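Local coordinates for putative transcriptional regulator TRANSCRIPTION REGULATOR protein (Rhizobium meliloti, PDB 5NLA) that binds the second messenger c-di-GMP by a PilZ-like mechanism and, as an AraC-like transcriptional activator, regulates extracellular polysaccharide production, at residues A[70-76]-A[106-111]; A[129-135]-A[162-168]. All blocks are in the same frame, centred on the assembly; numbering follows the deposited sequence.

Both contacts lie in the beta-rich part of this AraC-like regulator, on the same side of the chain's centre, with their centres about 13 Å apart. Contact 1 closes before contact 2 opens along the chain. They share one antiparallel sheet. Strand 72-74 is outermost in it, then come 107-111, 159-163 and 134-138, with 141-145 at the far edge. Contact 1 joins 72-74 with 107-111, and contact 2 joins 159-163 with 134-138. Strands 107-111 and 159-163 are neighbours, and His107 O and Met163 N make a probable hydrogen bond between the contacts. Contact 2 also reaches the second sheet through strands 124-129 and 166-173, so the pair ties the sheet edge to the place where both sheets meet.

Contact 1: A[70-76]-A[106-111]; sequences LVDVRLP and AHSYER
Arg111 reaches back to the carbonyl of Leu70 and holds it with NH1, 2.9 Å from Leu70 O. The oxygen sits at the edge of the guanidinium, in its plane, while Leu70 CD1 lies over one face. The Arg111 side chain starts with CG opposite the backbone N (chi1 -176°) and runs extended to NE, which carries the head alongside Leu70. Beyond this grip the backbones pair as antiparallel strands, 72-74 with 107-111. Asp72 and Glu110 bond both ways, with Asp72 N 2.7 Å from Glu110 O. Arg74 and Ser108 do the same, and Ser108 N is 2.9 Å from Arg74 O. Strand 72-74 is the outermost strand of its sheet. On the side of Val73 and Tyr109, Val71 CG1 lies beside Tyr109 CB at 4.1 Å, and Val73 CG1 meets His107 CD2 at 3.9 Å. Past the strand end, Pro76 CG packs on Ala106 CB, 4.0 Å apart. Helix 59-67 touches Val73 through Phe60 and Arg64. Arg111 NE and NH2 are held by Leu155 O and Ser119 OG, and NH1 also bonds Pro69 O. With an alanine here, the carbonyls of Leu70, Pro69 and Leu155 and the hydroxyl of Ser119 would probably each lose an arginine donor.

Contact 2: A[129-135]-A[162-168]; sequences FRSGRSW and RMTDAAS
Ala166 CB packs obliquely against the Phe129 ring, 3.7 Å from CE2, in the close-packed part of this contact. Ser168 CB lies over one face of the same ring. Met163 SD approaches it obliquely, 5.5 Å from the ring centroid, as a Met-aromatic contact. Met163 CG lies between the backbone N and the carbonyl carbon (chi1 59°) and chi2 is extended, which sets SD beside the ring. Gly132 threads past the same alanine: its CA is 3.3 Å from Asp165 O and 3.4 Å from Thr164 CG2. The backbone here (phi 98°, psi -178°) leaves no room for a CB, which would run into Ala166 CB and Asp165 O.

Two antiparallel pairings flank this glycine passage. In the first, Arg130 and Ser131 both face Ala167, a classic beta bulge. Ala167 O takes Arg130 N at 2.8 Å, with a weak second bond from Ser131 N. In the second, Trp135 and Arg162 bond both ways, and Thr164 N bonds Arg133 O. At Arg130 the chain leaves the sheet of strand 124-129 and goes on into that of strand 134-138.

The outer side is looser. The Trp135 ring turns its edge to the Arg162 backbone, with CE3 3.7 Å from Arg162 O. The Arg162 guanidinium comes no nearer to it than 4.3 Å, from NH2 to Trp135 CZ3, at an oblique angle. Arg133 extends from the contact to a salt bridge with Glu144. Arg130 NH1 bonds Asn206 OD1.

Contact 1: A[70-76]-A[106-111]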
ATOM      1  N   LEU A  70       7.105   4.987  -3.873  1.00 61.07           N
ATOM      2  CA  LEU A  70       5.703   4.637  -4.040  1.00 60.06           C
ATOM      3  C   LEU A  70       5.149   5.138  -5.357  1.00 57.65           C
ATOM      4  O   LEU A  70       4.575   4.383  -6.140  1.00 57.27           O
ATOM      5  CB  LEU A  70       4.908   5.226  -2.883  1.00 59.95           C
ATOM      6  CG  LEU A  70       3.466   4.755  -2.725  1.00 62.86           C
ATOM      7  CD1 LEU A  70       3.368   3.238  -2.745  1.00 63.34           C
ATOM      8  CD2 LEU A  70       2.860   5.309  -1.430  1.00 63.63           C
ATOM      9  N   VAL A  71       5.329   6.428  -5.589  1.00 58.03           N
ATOM     10  CA  VAL A  71       4.731   7.113  -6.725  1.00 56.41           C
ATOM     11  C   VAL A  71       5.677   8.175  -7.209  1.00 55.34           C
ATOM     12  O   VAL A  71       6.345   8.809  -6.417  1.00 52.61           O
ATOM     13  CB  VAL A  71       3.382   7.791  -6.356  1.00 55.21           C
ATOM     14  CG1 VAL A  71       2.227   6.790  -6.432  1.00 53.82           C
ATOM     15  CG2 VAL A  71       3.444   8.443  -4.984  1.00 53.34           C
ATOM     16  N   ASP A  72       5.744   8.335  -8.522  1.00 60.17           N
ATOM     17  CA  ASP A  72       6.325   9.521  -9.116  1.00 64.94           C
ATOM     18  C   ASP A  72       5.237  10.586  -9.153  1.00 64.56           C
ATOM     19  O   ASP A  72       4.139  10.317  -9.644  1.00 64.50           O
ATOM     20  CB  ASP A  72       6.803   9.235 -10.526  1.00 68.79           C
ATOM     21  CG  ASP A  72       7.661  10.340 -11.082  1.00 75.69           C
ATOM     22  OD1 ASP A  72       7.991  11.303 -10.347  1.00 75.55           O
ATOM     23  OD2 ASP A  72       8.030  10.228 -12.271  1.00 86.37           O
ATOM     24  N   VAL A  73       5.553  11.777  -8.640  1.00 63.14           N
ATOM     25  CA  VAL A  73       4.597  12.878  -8.553  1.00 65.07           C
ATOM     26  C   VAL A  73       5.004  14.081  -9.398  1.00 64.81           C
ATOM     27  O   VAL A  73       6.189  14.305  -9.646  1.00 65.37           O
ATOM     28  CB  VAL A  73       4.357  13.333  -7.095  1.00 66.78           C
ATOM     29  CG1 VAL A  73       3.749  12.196  -6.280  1.00 66.12           C
ATOM     30  CG2 VAL A  73       5.636  13.837  -6.438  1.00 67.95           C
ATOM     31  N   ARG A  74       3.996  14.834  -9.844  1.00 63.89           N
ATOM     32  CA  ARG A  74       4.177  16.026 -10.679  1.00 64.28           C
ATOM     33  C   ARG A  74       3.135  17.048 -10.292  1.00 60.80           C
ATOM     34  O   ARG A  74       2.039  16.690  -9.869  1.00 62.94           O
ATOM     35  CB  ARG A  74       4.063  15.677 -12.165  1.00 69.20           C
ATOM     36  CG  ARG A  74       5.121  14.679 -12.621  1.00 75.67           C
ATOM     37  CD  ARG A  74       5.245  14.538 -14.129  1.00 81.60           C
ATOM     38  NE  ARG A  74       5.856  15.734 -14.723  1.00 88.32           N
ATOM     39  CZ  ARG A  74       5.210  16.725 -15.353  1.00 89.05           C
ATOM     40  NH1 ARG A  74       3.881  16.713 -15.526  1.00 86.88           N
ATOM     41  NH2 ARG A  74       5.917  17.751 -15.831  1.00 88.98           N
ATOM     42  N   LEU A  75       3.471  18.326 -10.424  1.00 58.45           N
ATOM     43  CA  LEU A  75       2.518  19.389 -10.147  1.00 56.09           C
ATOM     44  C   LEU A  75       1.447  19.451 -11.235  1.00 57.00           C
ATOM     45  O   LEU A  75       1.643  18.879 -12.314  1.00 55.75           O
ATOM     46  CB  LEU A  75       3.213  20.733 -10.070  1.00 56.04           C
ATOM     47  CG  LEU A  75       4.209  20.907  -8.937  1.00 55.45           C
ATOM     48  CD1 LEU A  75       4.956  22.205  -9.187  1.00 57.90           C
ATOM     49  CD2 LEU A  75       3.534  20.902  -7.569  1.00 54.95           C
ATOM     50  N   PRO A  76       0.301  20.129 -10.950  1.00 57.43           N
ATOM     51  CA  PRO A  76      -0.684  20.331 -12.015  1.00 58.40           C
ATOM     52  C   PRO A  76      -0.131  21.286 -13.020  1.00 61.54           C
ATOM     53  O   PRO A  76       0.734  22.084 -12.683  1.00 63.21           O
ATOM     54  CB  PRO A  76      -1.902  20.919 -11.297  1.00 57.53           C
ATOM     55  CG  PRO A  76      -1.712  20.577  -9.863  1.00 56.63           C
ATOM     56  CD  PRO A  76      -0.224  20.575  -9.648  1.00 56.67           C
ATOM     57  N   ALA A 106      -2.969  19.670  -4.592  1.00 61.10           N
ATOM     58  CA  ALA A 106      -3.301  18.995  -5.847  1.00 59.48           C
ATOM     59  C   ALA A 106      -2.033  18.606  -6.564  1.00 60.85           C
ATOM     60  O   ALA A 106      -1.143  19.425  -6.728  1.00 62.26           O
ATOM     61  CB  ALA A 106      -4.149  19.869  -6.749  1.00 59.08           C
ATOM     62  N   HIS A 107      -1.940  17.339  -6.951  1.00 60.86           N
ATOM     63  CA  HIS A 107      -0.817  16.855  -7.755  1.00 60.19           C
ATOM     64  C   HIS A 107      -1.293  15.659  -8.562  1.00 57.25           C
ATOM     65  O   HIS A 107      -2.436  15.206  -8.411  1.00 57.13           O
ATOM     66  CB  HIS A 107       0.361  16.457  -6.855  1.00 60.15           C
ATOM     67  CG  HIS A 107       0.038  15.330  -5.929  1.00 60.24           C
ATOM     68  ND1 HIS A 107      -0.772  15.485  -4.825  1.00 61.08           N
ATOM     69  CD2 HIS A 107       0.355  14.016  -5.980  1.00 60.84           C
ATOM     70  CE1 HIS A 107      -0.920  14.322  -4.220  1.00 60.56           C
ATOM     71  NE2 HIS A 107      -0.249  13.412  -4.903  1.00 62.29           N
ATOM     72  N   SER A 108      -0.429  15.179  -9.439  1.00 54.83           N
ATOM     73  CA  SER A 108      -0.670  13.949 -10.148  1.00 54.56           C
ATOM     74  C   SER A 108       0.378  12.909  -9.712  1.00 55.29           C
ATOM     75  O   SER A 108       1.463  13.251  -9.189  1.00 50.78           O
ATOM     76  CB  SER A 108      -0.672  14.197 -11.645  1.00 54.83           C
ATOM     77  OG  SER A 108       0.632  14.526 -12.082  1.00 57.91           O
ATOM     78  N   TYR A 109       0.025  11.640  -9.909  1.00 57.40           N
ATOM     79  CA  TYR A 109       0.828  10.516  -9.420  1.00 59.35           C
ATOM     80  C   TYR A 109       0.865   9.356 -10.419  1.00 60.59           C
ATOM     81  O   TYR A 109      -0.103   9.085 -11.135  1.00 60.33           O
ATOM     82  CB  TYR A 109       0.308  10.037  -8.049  1.00 59.50           C
ATOM     83  CG  TYR A 109      -1.190   9.785  -7.987  1.00 60.07           C
ATOM     84  CD1 TYR A 109      -1.726   8.563  -8.366  1.00 58.60           C
ATOM     85  CD2 TYR A 109      -2.066  10.785  -7.570  1.00 61.81           C
ATOM     86  CE1 TYR A 109      -3.089   8.331  -8.307  1.00 60.03           C
ATOM     87  CE2 TYR A 109      -3.440  10.565  -7.503  1.00 62.42           C
ATOM     88  CZ  TYR A 109      -3.954   9.332  -7.874  1.00 61.78           C
ATOM     89  OH  TYR A 109      -5.321   9.103  -7.835  1.00 58.63           O
ATOM     90  N   GLU A 110       2.004   8.679 -10.462  1.00 64.23           N
ATOM     91  CA  GLU A 110       2.152   7.455 -11.252  1.00 65.02           C
ATOM     92  C   GLU A 110       2.967   6.432 -10.479  1.00 61.85           C
ATOM     93  O   GLU A 110       4.022   6.762  -9.932  1.00 61.54           O
ATOM     94  CB  GLU A 110       2.827   7.749 -12.590  1.00 66.95           C
ATOM     95  CG  GLU A 110       2.888   6.543 -13.517  1.00 71.68           C
ATOM     96  CD  GLU A 110       3.250   6.893 -14.950  1.00 77.64           C
ATOM     97  OE1 GLU A 110       3.732   8.024 -15.201  1.00 84.19           O
ATOM     98  OE2 GLU A 110       3.053   6.026 -15.834  1.00 81.13           O
ATOM     99  N   ARG A 111       2.456   5.205 -10.424  1.00 59.43           N
ATOM    100  CA  ARG A 111       3.254   4.031 -10.070  1.00 57.45           C
ATOM    101  C   ARG A 111       3.293   3.200 -11.333  1.00 57.75           C
ATOM    102  O   ARG A 111       2.263   2.688 -11.761  1.00 56.86           O
ATOM    103  CB  ARG A 111       2.603   3.268  -8.933  1.00 58.32           C
ATOM    104  CG  ARG A 111       3.409   2.087  -8.442  1.00 61.23           C
ATOM    105  CD  ARG A 111       2.915   1.613  -7.091  1.00 60.72           C
ATOM    106  NE  ARG A 111       3.674   0.461  -6.619  1.00 60.11           N
ATOM    107  CZ  ARG A 111       4.891   0.507  -6.093  1.00 60.48           C
ATOM    108  NH1 ARG A 111       5.570   1.641  -5.973  1.00 58.10           N
ATOM    109  NH2 ARG A 111       5.453  -0.624  -5.693  1.00 67.47           N
TER

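Contact 2: A[129-135]-A[162-168]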
ATOM      1  N   PHE A 129     -10.699   9.307   2.099  1.00 64.62           N
ATOM      2  CA  PHE A 129     -10.584  10.771   1.977  1.00 65.17           C
ATOM      3  C   PHE A 129     -11.504  11.459   2.981  1.00 67.78           C
ATOM      4  O   PHE A 129     -12.716  11.211   2.988  1.00 68.81           O
ATOM      5  CB  PHE A 129     -10.932  11.229   0.556  1.00 66.34           C
ATOM      6  CG  PHE A 129      -9.826  11.006  -0.443  1.00 65.50           C
ATOM      7  CD1 PHE A 129      -9.335   9.731  -0.689  1.00 67.59           C
ATOM      8  CD2 PHE A 129      -9.280  12.062  -1.138  1.00 66.13           C
ATOM      9  CE1 PHE A 129      -8.314   9.523  -1.601  1.00 66.33           C
ATOM     10  CE2 PHE A 129      -8.259  11.864  -2.046  1.00 67.19           C
ATOM     11  CZ  PHE A 129      -7.773  10.593  -2.281  1.00 65.59           C
ATOM     12  N   ARG A 130     -10.930  12.319   3.822  1.00 68.13           N
ATOM     13  CA  ARG A 130     -11.723  13.237   4.652  1.00 71.78           C
ATOM     14  C   ARG A 130     -12.249  14.342   3.742  1.00 70.20           C
ATOM     15  O   ARG A 130     -13.426  14.669   3.765  1.00 72.67           O
ATOM     16  CB  ARG A 130     -10.895  13.860   5.785  1.00 76.39           C
ATOM     17  CG  ARG A 130     -10.048  12.891   6.603  1.00 80.85           C
ATOM     18  CD  ARG A 130     -10.864  11.691   7.032  1.00 85.16           C
ATOM     19  NE  ARG A 130     -10.245  10.953   8.123  1.00 89.06           N
ATOM     20  CZ  ARG A 130     -10.835   9.948   8.772  1.00 95.83           C
ATOM     21  NH1 ARG A 130     -12.067   9.559   8.445  1.00 98.66           N
ATOM     22  NH2 ARG A 130     -10.196   9.330   9.763  1.00 98.44           N
ATOM     23  N   SER A 131     -11.341  14.912   2.955  1.00 68.23           N
ATOM     24  CA  SER A 131     -11.662  15.886   1.925  1.00 67.30           C
ATOM     25  C   SER A 131     -10.816  15.648   0.678  1.00 62.94           C
ATOM     26  O   SER A 131      -9.768  15.040   0.749  1.00 59.60           O
ATOM     27  CB  SER A 131     -11.385  17.285   2.443  1.00 68.50           C
ATOM     28  OG  SER A 131     -10.007  17.438   2.722  1.00 69.71           O
ATOM     29  N   GLY A 132     -11.282  16.173  -0.444  1.00 63.13           N
ATOM     30  CA  GLY A 132     -10.620  16.046  -1.726  1.00 61.52           C
ATOM     31  C   GLY A 132     -11.219  14.927  -2.554  1.00 63.04           C
ATOM     32  O   GLY A 132     -12.148  14.244  -2.139  1.00 66.22           O
ATOM     33  N   ARG A 133     -10.636  14.721  -3.723  1.00 63.30           N
ATOM     34  CA  ARG A 133     -11.137  13.815  -4.731  1.00 63.83           C
ATOM     35  C   ARG A 133      -9.918  13.352  -5.485  1.00 61.76           C
ATOM     36  O   ARG A 133      -9.038  14.163  -5.771  1.00 58.26           O
ATOM     37  CB  ARG A 133     -12.109  14.510  -5.691  1.00 65.48           C
ATOM     38  CG  ARG A 133     -13.431  14.829  -5.041  1.00 70.44           C
ATOM     39  CD  ARG A 133     -14.539  15.252  -6.006  1.00 74.87           C
ATOM     40  NE  ARG A 133     -15.846  15.135  -5.346  1.00 77.59           N
ATOM     41  CZ  ARG A 133     -16.500  13.986  -5.134  1.00 80.02           C
ATOM     42  NH1 ARG A 133     -16.006  12.818  -5.551  1.00 82.25           N
ATOM     43  NH2 ARG A 133     -17.673  13.995  -4.510  1.00 83.01           N
ATOM     44  N   SER A 134      -9.836  12.053  -5.765  1.00 61.60           N
ATOM     45  CA  SER A 134      -8.820  11.553  -6.667  1.00 61.02           C
ATOM     46  C   SER A 134      -9.510  10.931  -7.861  1.00 59.27           C
ATOM     47  O   SER A 134     -10.685  10.647  -7.815  1.00 58.74           O
ATOM     48  CB  SER A 134      -7.896  10.577  -5.965  1.00 62.26           C
ATOM     49  OG  SER A 134      -8.558   9.359  -5.692  1.00 69.69           O
ATOM     50  N   TRP A 135      -8.772  10.798  -8.949  1.00 59.17           N
ATOM     51  CA  TRP A 135      -9.224  10.104 -10.135  1.00 61.46           C
ATOM     52  C   TRP A 135      -8.074   9.216 -10.516  1.00 61.87           C
ATOM     53  O   TRP A 135      -6.956   9.711 -10.689  1.00 60.28           O
ATOM     54  CB  TRP A 135      -9.506  11.090 -11.255  1.00 64.67           C
ATOM     55  CG  TRP A 135     -10.701  11.975 -11.000  1.00 66.40           C
ATOM     56  CD1 TRP A 135     -11.970  11.765 -11.433  1.00 66.94           C
ATOM     57  CD2 TRP A 135     -10.726  13.203 -10.255  1.00 66.87           C
ATOM     58  NE1 TRP A 135     -12.790  12.784 -11.018  1.00 68.90           N
ATOM     59  CE2 TRP A 135     -12.057  13.682 -10.290  1.00 68.95           C
ATOM     60  CE3 TRP A 135      -9.757  13.945  -9.565  1.00 64.38           C
ATOM     61  CZ2 TRP A 135     -12.447  14.881  -9.662  1.00 67.92           C
ATOM     62  CZ3 TRP A 135     -10.145  15.131  -8.937  1.00 65.96           C
ATOM     63  CH2 TRP A 135     -11.482  15.586  -8.995  1.00 66.25           C
ATOM     64  N   ARG A 162      -4.653  11.587 -10.623  1.00 62.06           N
ATOM     65  CA  ARG A 162      -4.563  12.949 -10.125  1.00 64.14           C
ATOM     66  C   ARG A 162      -5.421  13.055  -8.883  1.00 60.15           C
ATOM     67  O   ARG A 162      -6.481  12.413  -8.794  1.00 58.16           O
ATOM     68  CB  ARG A 162      -5.102  13.944 -11.150  1.00 71.18           C
ATOM     69  CG  ARG A 162      -4.510  13.860 -12.550  1.00 79.94           C
ATOM     70  CD  ARG A 162      -5.015  14.948 -13.503  1.00 86.91           C
ATOM     71  NE  ARG A 162      -6.321  15.489 -13.118  1.00 94.11           N
ATOM     72  CZ  ARG A 162      -6.527  16.521 -12.280  1.00105.12           C
ATOM     73  NH1 ARG A 162      -5.520  17.187 -11.691  1.00107.51           N
ATOM     74  NH2 ARG A 162      -7.775  16.895 -12.007  1.00108.56           N
ATOM     75  N   MET A 163      -4.971  13.848  -7.919  1.00 54.79           N
ATOM     76  CA  MET A 163      -5.881  14.291  -6.881  1.00 54.49           C
ATOM     77  C   MET A 163      -5.876  15.801  -6.738  1.00 55.43           C
ATOM     78  O   MET A 163      -4.908  16.505  -7.013  1.00 57.23           O
ATOM     79  CB  MET A 163      -5.641  13.600  -5.526  1.00 51.51           C
ATOM     80  CG  MET A 163      -4.270  13.776  -4.912  1.00 49.71           C
ATOM     81  SD  MET A 163      -4.149  12.921  -3.332  1.00 46.36           S
ATOM     82  CE  MET A 163      -3.736  11.344  -4.026  1.00 47.14           C
ATOM     83  N   THR A 164      -7.017  16.274  -6.303  1.00 56.88           N
ATOM     84  CA  THR A 164      -7.203  17.626  -5.884  1.00 58.16           C
ATOM     85  C   THR A 164      -6.407  17.723  -4.551  1.00 57.59           C
ATOM     86  O   THR A 164      -5.765  16.722  -4.137  1.00 57.30           O
ATOM     87  CB  THR A 164      -8.738  17.875  -5.797  1.00 59.62           C
ATOM     88  OG1 THR A 164      -9.030  19.204  -6.210  1.00 68.52           O
ATOM     89  CG2 THR A 164      -9.295  17.633  -4.436  1.00 58.41           C
ATOM     90  N   ASP A 165      -6.402  18.886  -3.898  1.00 55.43           N
ATOM     91  CA  ASP A 165      -5.874  18.972  -2.542  1.00 55.47           C
ATOM     92  C   ASP A 165      -6.740  18.087  -1.655  1.00 56.40           C
ATOM     93  O   ASP A 165      -7.933  17.971  -1.878  1.00 58.36           O
ATOM     94  CB  ASP A 165      -5.811  20.407  -2.031  1.00 59.64           C
ATOM     95  CG  ASP A 165      -7.186  21.008  -1.705  1.00 62.95           C
ATOM     96  OD1 ASP A 165      -8.219  20.652  -2.313  1.00 65.86           O
ATOM     97  OD2 ASP A 165      -7.225  21.892  -0.838  1.00 65.58           O
ATOM     98  N   ALA A 166      -6.140  17.403  -0.691  1.00 56.10           N
ATOM     99  CA  ALA A 166      -6.874  16.383   0.033  1.00 55.89           C
ATOM    100  C   ALA A 166      -6.249  16.074   1.361  1.00 56.81           C
ATOM    101  O   ALA A 166      -5.078  16.348   1.585  1.00 58.70           O
ATOM    102  CB  ALA A 166      -6.967  15.112  -0.802  1.00 54.85           C
ATOM    103  N   ALA A 167      -7.075  15.517   2.240  1.00 58.69           N
ATOM    104  CA  ALA A 167      -6.646  14.935   3.504  1.00 60.54           C
ATOM    105  C   ALA A 167      -7.138  13.511   3.481  1.00 59.69           C
ATOM    106  O   ALA A 167      -8.327  13.269   3.295  1.00 60.77           O
ATOM    107  CB  ALA A 167      -7.268  15.674   4.684  1.00 63.36           C
ATOM    108  N   SER A 168      -6.237  12.567   3.657  1.00 59.39           N
ATOM    109  CA  SER A 168      -6.636  11.178   3.685  1.00 62.00           C
ATOM    110  C   SER A 168      -6.013  10.445   4.851  1.00 63.13           C
ATOM    111  O   SER A 168      -5.027  10.898   5.444  1.00 62.56           O
ATOM    112  CB  SER A 168      -6.290  10.479   2.358  1.00 62.17           C
ATOM    113  OG  SER A 168      -4.915  10.570   2.045  1.00 63.75           O
TER